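Local coordinates for legionella ubiquitin-specific protease A domain-containing protein (Legionella pneumophila subsp. pneumophila, PDB 5DGG) that is uncharacterised in detail but probably acts as a clan CA ubiquitin-specific cysteine protease in an intracellular bacterial pathogen, at residues S153-L158 and R177-A182; I159-N164 and N170-T175. All blocks are in the same frame, centred on the assembly; numbering follows the deposited sequence. Where two conformers were deposited one is given.

In the fold
Both contacts join helix 156-165 to helix 171-183, the last two helices of this central piece of a longer protein, and their centres lie 10 Å apart. Along the chain contact 2 is nested inside contact 1: 159-164 and 170-175 meet near the turn, while 153-158 and 177-182 meet where the first helix starts and the second runs on toward its end. They are continuous with each other, since Leu158 and Ile157 both reach Thr175. Each centre is about 16 Å from the centre of the chain, so the pair forms a helical hairpin at the periphery of the domain, packed against helix 132-146 and helix 8-14.

Contact 1 (S153-L158 and R177-A182); sequences SYNPIL and REETRA
Asn155 and Glu179 make the one hydrogen bond between 153-158 and 177-182, their side chains coming from opposite directions. Asn155 ND2 donates to Glu179 OE1 at 2.9 Å, with an N-H...O angle of 152°. The amide and carboxylate planes stand nearly perpendicular, and the oxygen is met on its anti side, somewhat out of the carboxylate plane. The other half of the amide works for its own backbone: Asn155 is the N-cap of helix 156-165, and its OD1 accepts from Leu158 N at 3.2 Å, the donor sitting well above the carbonyl plane. With CG placed anti to the backbone N (chi1 -174°), the amide can thus cap one helix and offer its NH2 to the other.

Van der Waals contacts flank this bond. Ile157 CD1 lies 3.4 Å from Glu179 OE2, so a methyl group packs against the second carboxylate oxygen. Leu158 and Glu179 run alongside each other in opposing senses, Leu158 CD2 coming to 4.1 Å from Glu179 CG. A bend at chi2 (-55°) turns the glutamate carboxylate aside from the line of the methylenes, leaving CG against Leu158 and the carboxylate at Asn155 and Ile157. Leu14 of helix 8-14 touches both Leu158 and Glu179, and His141 of helix 132-146 packs on Asn155 and Leu158.

The chemistry is that of a shared amide. Because both ends of the Asn155 amide are engaged, its rotation should be restrained, and the Glu179 carboxylate is held near the start of helix 156-165, where the helix dipole would probably favour its negative charge.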
loop_
_atom_site.group_PDB
_atom_site.type_symbol
_atom_site.label_atom_id
_atom_site.label_comp_id
_atom_site.label_asym_id
_atom_site.label_seq_id
_atom_site.Cartn_x
_atom_site.Cartn_y
_atom_site.Cartn_z
ATOM N N SER A 153 -4.863 2.017 15.463
ATOM C CA SER A 153 -4.453 1.073 14.409
ATOM C C SER A 153 -3.703 1.744 13.270
ATOM O O SER A 153 -3.309 1.080 12.294
ATOM C CB SER A 153 -5.689 0.404 13.800
ATOM O OG SER A 153 -6.446 -0.236 14.798
ATOM N N TYR A 154 -3.564 3.054 13.354
ATOM C CA TYR A 154 -2.792 3.805 12.376
ATOM C C TYR A 154 -1.966 4.855 13.115
ATOM O O TYR A 154 -2.240 5.140 14.296
ATOM C CB TYR A 154 -3.703 4.487 11.366
ATOM C CG TYR A 154 -4.748 5.434 11.932
ATOM C CD1 TYR A 154 -4.418 6.752 12.268
ATOM C CD2 TYR A 154 -6.062 5.028 12.118
ATOM C CE1 TYR A 154 -5.362 7.613 12.775
ATOM C CE2 TYR A 154 -7.029 5.894 12.617
ATOM C CZ TYR A 154 -6.674 7.187 12.951
ATOM O OH TYR A 154 -7.583 8.097 13.450
ATOM N N ASN A 155 -1.017 5.459 12.398
ATOM C CA ASN A 155 0.055 6.231 12.984
ATOM C C ASN A 155 -0.152 7.664 12.550
ATOM O O ASN A 155 0.244 8.043 11.456
ATOM C CB ASN A 155 1.410 5.723 12.502
ATOM C CG ASN A 155 2.573 6.409 13.194
ATOM O OD1 ASN A 155 2.601 7.631 13.351
ATOM N ND2 ASN A 155 3.542 5.621 13.601
ATOM N N PRO A 156 -0.765 8.483 13.416
ATOM C CA PRO A 156 -1.136 9.835 12.995
ATOM C C PRO A 156 0.065 10.687 12.635
ATOM O O PRO A 156 -0.036 11.575 11.791
ATOM C CB PRO A 156 -1.848 10.416 14.227
ATOM C CG PRO A 156 -2.158 9.268 15.107
ATOM C CD PRO A 156 -1.175 8.182 14.797
ATOM N N ILE A 157 1.214 10.402 13.232
ATOM C CA ILE A 157 2.402 11.191 12.935
ATOM C C ILE A 157 2.802 11.034 11.480
ATOM O O ILE A 157 3.107 12.014 10.793
ATOM C CB ILE A 157 3.581 10.823 13.827
ATOM C CG1 ILE A 157 3.201 11.016 15.312
ATOM C CG2 ILE A 157 4.756 11.717 13.489
ATOM C CD1 ILE A 157 4.200 10.412 16.291
ATOM N N LEU A 158 2.801 9.791 11.004
ATOM C CA LEU A 158 3.087 9.560 9.588
ATOM C C LEU A 158 2.043 10.164 8.664
ATOM O O LEU A 158 2.395 10.708 7.621
ATOM C CB LEU A 158 3.239 8.064 9.290
ATOM C CG LEU A 158 4.278 7.300 10.070
ATOM C CD1 LEU A 158 4.246 5.856 9.624
ATOM C CD2 LEU A 158 5.674 7.854 9.899
ATOM N N ARG A 177 12.056 6.802 10.685
ATOM C CA ARG A 177 13.133 6.310 11.573
ATOM C C ARG A 177 12.687 6.266 13.013
ATOM O O ARG A 177 12.705 5.213 13.658
ATOM C CB ARG A 177 14.373 7.185 11.451
ATOM C CG ARG A 177 15.076 6.981 10.126
ATOM C CD ARG A 177 15.998 8.131 9.745
ATOM N NE ARG A 177 17.403 7.909 10.125
ATOM C CZ ARG A 177 18.223 7.033 9.534
ATOM N NH1 ARG A 177 17.793 6.251 8.542
ATOM N NH2 ARG A 177 19.480 6.914 9.949
ATOM N N GLU A 178 12.252 7.419 13.503
ATOM C CA GLU A 178 11.759 7.536 14.869
ATOM C C GLU A 178 10.653 6.571 15.192
ATOM O O GLU A 178 10.675 5.956 16.243
ATOM C CB GLU A 178 11.265 8.955 15.166
ATOM C CG GLU A 178 12.313 9.880 15.733
ATOM C CD GLU A 178 13.110 9.235 16.863
ATOM O OE1 GLU A 178 14.339 9.104 16.698
ATOM O OE2 GLU A 178 12.514 8.824 17.891
ATOM N N GLU A 179 9.674 6.425 14.320
ATOM C CA GLU A 179 8.550 5.532 14.627
ATOM C C GLU A 179 9.012 4.071 14.622
ATOM O O GLU A 179 8.454 3.216 15.331
ATOM C CB GLU A 179 7.387 5.728 13.646
ATOM C CG GLU A 179 6.693 7.073 13.805
ATOM C CD GLU A 179 6.206 7.314 15.211
ATOM O OE1 GLU A 179 5.271 6.617 15.650
ATOM O OE2 GLU A 179 6.765 8.199 15.892
ATOM N N THR A 180 10.039 3.811 13.819
ATOM C CA THR A 180 10.621 2.494 13.705
ATOM C C THR A 180 11.293 2.091 15.012
ATOM O O THR A 180 10.949 1.047 15.584
ATOM C CB THR A 180 11.594 2.442 12.514
ATOM O OG1 THR A 180 10.804 2.344 11.323
ATOM C CG2 THR A 180 12.551 1.234 12.619
ATOM N N ARG A 181 12.221 2.930 15.475
ATOM C CA ARG A 181 12.876 2.766 16.785
ATOM C C ARG A 181 11.875 2.526 17.930
ATOM O O ARG A 181 12.080 1.656 18.773
ATOM C CB ARG A 181 13.778 3.978 17.064
ATOM C CG ARG A 181 13.921 4.385 18.532
ATOM C CD ARG A 181 14.406 5.831 18.679
ATOM N NE ARG A 181 15.847 5.936 18.921
ATOM C CZ ARG A 181 16.774 6.382 18.064
ATOM N NH1 ARG A 181 16.469 6.798 16.835
ATOM N NH2 ARG A 181 18.048 6.410 18.459
ATOM N N ALA A 182 10.799 3.299 17.954
ATOM C CA ALA A 182 9.740 3.090 18.921
ATOM C C ALA A 182 9.206 1.661 18.828
ATOM O O ALA A 182 8.974 1.023 19.851
ATOM C CB ALA A 182 8.612 4.088 18.713
#

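Contact 2 (I159-N164 and N170-T175); sequences IDTLDN and NVLRMT
Thr161 faces Leu172 where helices 159-164 and 171-175 run side by side in nearly exact antiparallel fashion, 173° between their directions, with axes 9.7 Å apart and the two CA atoms 6.1 Å from each other. No hydrogen bond crosses between the segments, and the contact is made by small and branched side chains.

Thr161 is the central residue. Its CG2, anti to the backbone N, points into the other helix and meets Leu172 CD1 at 3.8 Å. The same methyl also approaches Val171 CG2, but Val171 was modelled in two conformers, so that touch is less certain. Leu172 CD1 continues past Thr161 to lie 4.3 Å from Leu162 CB, and Leu162 in turn is covered by Phe135, Ala138 and Tyr139 of helix 132-146.

One turn further along the second helix, Thr175 meets Thr161 tip to tip. Their hydroxyls do not bond to each other: the Thr161 OG1 is 3.6 Å from the methyl CG2 of Thr175. Each is satisfied within its own helix, Thr161 OG1 at Ile157 O and Thr175 OG1 at Leu172 O (2.9 Å). The chi1 of 57° in Thr175 turns its hydroxyl back to that carbonyl and leaves its methyl facing the first helix. With both hydroxyls bonded to carbonyls of their own helices, what crosses the interface is van der Waals contact.

The turn and flanks carry the polar anchorage. Asn167 OD1 accepts from Arg173 N near the start of the second helix, Arg173 pairs with Asp134 of helix 132-146, and Asp163 pairs with Lys123. Two consecutive helices, joined by a short turn and packed antiparallel through threonine, valine and leucine side chains, form an alpha-alpha hairpin, here lying on helix 132-146 within the LupA-family domain.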
loop_
_atom_site.group_PDB
_atom_site.type_symbol
_atom_site.label_atom_id
_atom_site.label_comp_id
_atom_site.label_asym_id
_atom_site.label_seq_id
_atom_site.Cartn_x
_atom_site.Cartn_y
_atom_site.Cartn_z
ATOM N N ILE A 159 0.764 10.055 9.014
ATOM C CA ILE A 159 -0.272 10.631 8.187
ATOM C C ILE A 159 -0.148 12.145 8.076
ATOM O O ILE A 159 -0.282 12.696 6.997
ATOM C CB ILE A 159 -1.662 10.315 8.746
ATOM C CG1 ILE A 159 -1.946 8.826 8.613
ATOM C CG2 ILE A 159 -2.724 11.136 8.039
ATOM C CD1 ILE A 159 -3.137 8.356 9.425
ATOM N N ASP A 160 0.046 12.804 9.221
ATOM C CA ASP A 160 0.096 14.277 9.247
ATOM C C ASP A 160 1.382 14.787 8.633
ATOM O O ASP A 160 1.382 15.835 8.008
ATOM C CB ASP A 160 -0.068 14.860 10.668
ATOM C CG ASP A 160 -1.388 14.427 11.358
ATOM O OD1 ASP A 160 -2.329 13.936 10.681
ATOM O OD2 ASP A 160 -1.445 14.544 12.597
ATOM N N THR A 161 2.482 14.062 8.782
ATOM C CA THR A 161 3.700 14.480 8.079
ATOM C C THR A 161 3.492 14.407 6.565
ATOM O O THR A 161 3.727 15.399 5.805
ATOM C CB THR A 161 4.911 13.680 8.530
ATOM O OG1 THR A 161 5.088 13.873 9.941
ATOM C CG2 THR A 161 6.164 14.135 7.780
ATOM N N LEU A 162 3.072 13.235 6.105
ATOM C CA LEU A 162 2.807 13.063 4.668
ATOM C C LEU A 162 1.870 14.116 4.114
ATOM O O LEU A 162 2.150 14.749 3.083
ATOM C CB LEU A 162 2.176 11.694 4.406
ATOM C CG LEU A 162 1.628 11.466 2.975
ATOM C CD1 LEU A 162 2.744 11.362 1.992
ATOM C CD2 LEU A 162 0.840 10.181 2.922
ATOM N N ASP A 163 0.747 14.310 4.783
ATOM C CA ASP A 163 -0.284 15.192 4.247
ATOM C C ASP A 163 0.125 16.649 4.128
ATOM O O ASP A 163 -0.287 17.354 3.189
ATOM C CB ASP A 163 -1.513 15.137 5.133
ATOM C CG ASP A 163 -2.700 15.778 4.486
ATOM O OD1 ASP A 163 -3.244 15.200 3.532
ATOM O OD2 ASP A 163 -3.082 16.887 4.900
ATOM N N ASN A 164 0.916 17.117 5.093
ATOM C CA ASN A 164 1.286 18.528 5.123
ATOM C C ASN A 164 2.629 18.824 4.560
ATOM O O ASN A 164 2.794 19.904 4.008
ATOM C CB ASN A 164 1.168 19.058 6.553
ATOM C CG ASN A 164 -0.259 18.962 7.046
ATOM O OD1 ASN A 164 -1.082 19.751 6.661
ATOM N ND2 ASN A 164 -0.568 17.937 7.821
ATOM N N ASN A 170 13.491 16.025 4.266
ATOM C CA ASN A 170 13.597 14.632 4.679
ATOM C C ASN A 170 12.810 14.360 5.968
ATOM O O ASN A 170 13.139 13.443 6.694
ATOM C CB ASN A 170 15.081 14.271 4.849
ATOM C CG ASN A 170 15.413 12.879 4.360
ATOM O OD1 ASN A 170 14.827 12.370 3.389
ATOM N ND2 ASN A 170 16.346 12.238 5.036
ATOM N N VAL A 171 11.760 15.139 6.239
ATOM C CA VAL A 171 11.032 14.988 7.512
ATOM C C VAL A 171 10.218 13.701 7.586
ATOM O O VAL A 171 10.023 13.144 8.688
ATOM C CB VAL A 171 10.098 16.168 7.848
ATOM C CG1 VAL A 171 10.892 17.447 8.044
ATOM C CG2 VAL A 171 8.990 16.319 6.810
ATOM N N LEU A 172 9.744 13.206 6.435
ATOM C CA LEU A 172 9.031 11.925 6.427
ATOM C C LEU A 172 9.993 10.778 6.775
ATOM O O LEU A 172 9.696 9.917 7.621
ATOM C CB LEU A 172 8.309 11.713 5.104
ATOM C CG LEU A 172 7.301 10.558 5.096
ATOM C CD1 LEU A 172 6.069 10.766 6.019
ATOM C CD2 LEU A 172 6.859 10.306 3.655
ATOM N N ARG A 173 11.162 10.770 6.176
ATOM C CA ARG A 173 12.210 9.816 6.567
ATOM C C ARG A 173 12.597 9.921 8.051
ATOM O O ARG A 173 12.787 8.898 8.732
ATOM C CB ARG A 173 13.425 9.966 5.663
ATOM C CG ARG A 173 14.647 9.121 6.029
ATOM C CD ARG A 173 14.368 7.616 6.167
ATOM N NE ARG A 173 13.851 6.946 4.961
ATOM C CZ ARG A 173 14.588 6.340 4.046
ATOM N NH1 ARG A 173 15.919 6.328 4.159
ATOM N NH2 ARG A 173 14.015 5.750 2.984
ATOM N N MET A 174 12.628 11.139 8.591
ATOM C CA MET A 174 12.862 11.259 10.018
ATOM C C MET A 174 11.732 10.658 10.846
ATOM O O MET A 174 12.007 9.985 11.834
ATOM C CB MET A 174 13.089 12.701 10.442
ATOM C CG MET A 174 14.080 12.769 11.593
ATOM S SD MET A 174 13.612 13.927 12.874
ATOM C CE MET A 174 15.255 14.357 13.483
ATOM N N THR A 175 10.470 10.862 10.465
ATOM C CA THR A 175 9.397 10.243 11.237
ATOM C C THR A 175 9.394 8.718 11.057
ATOM O O THR A 175 9.074 7.997 11.991
ATOM C CB THR A 175 8.004 10.850 10.969
ATOM O OG1 THR A 175 7.679 10.770 9.581
ATOM C CG2 THR A 175 7.960 12.316 11.374
#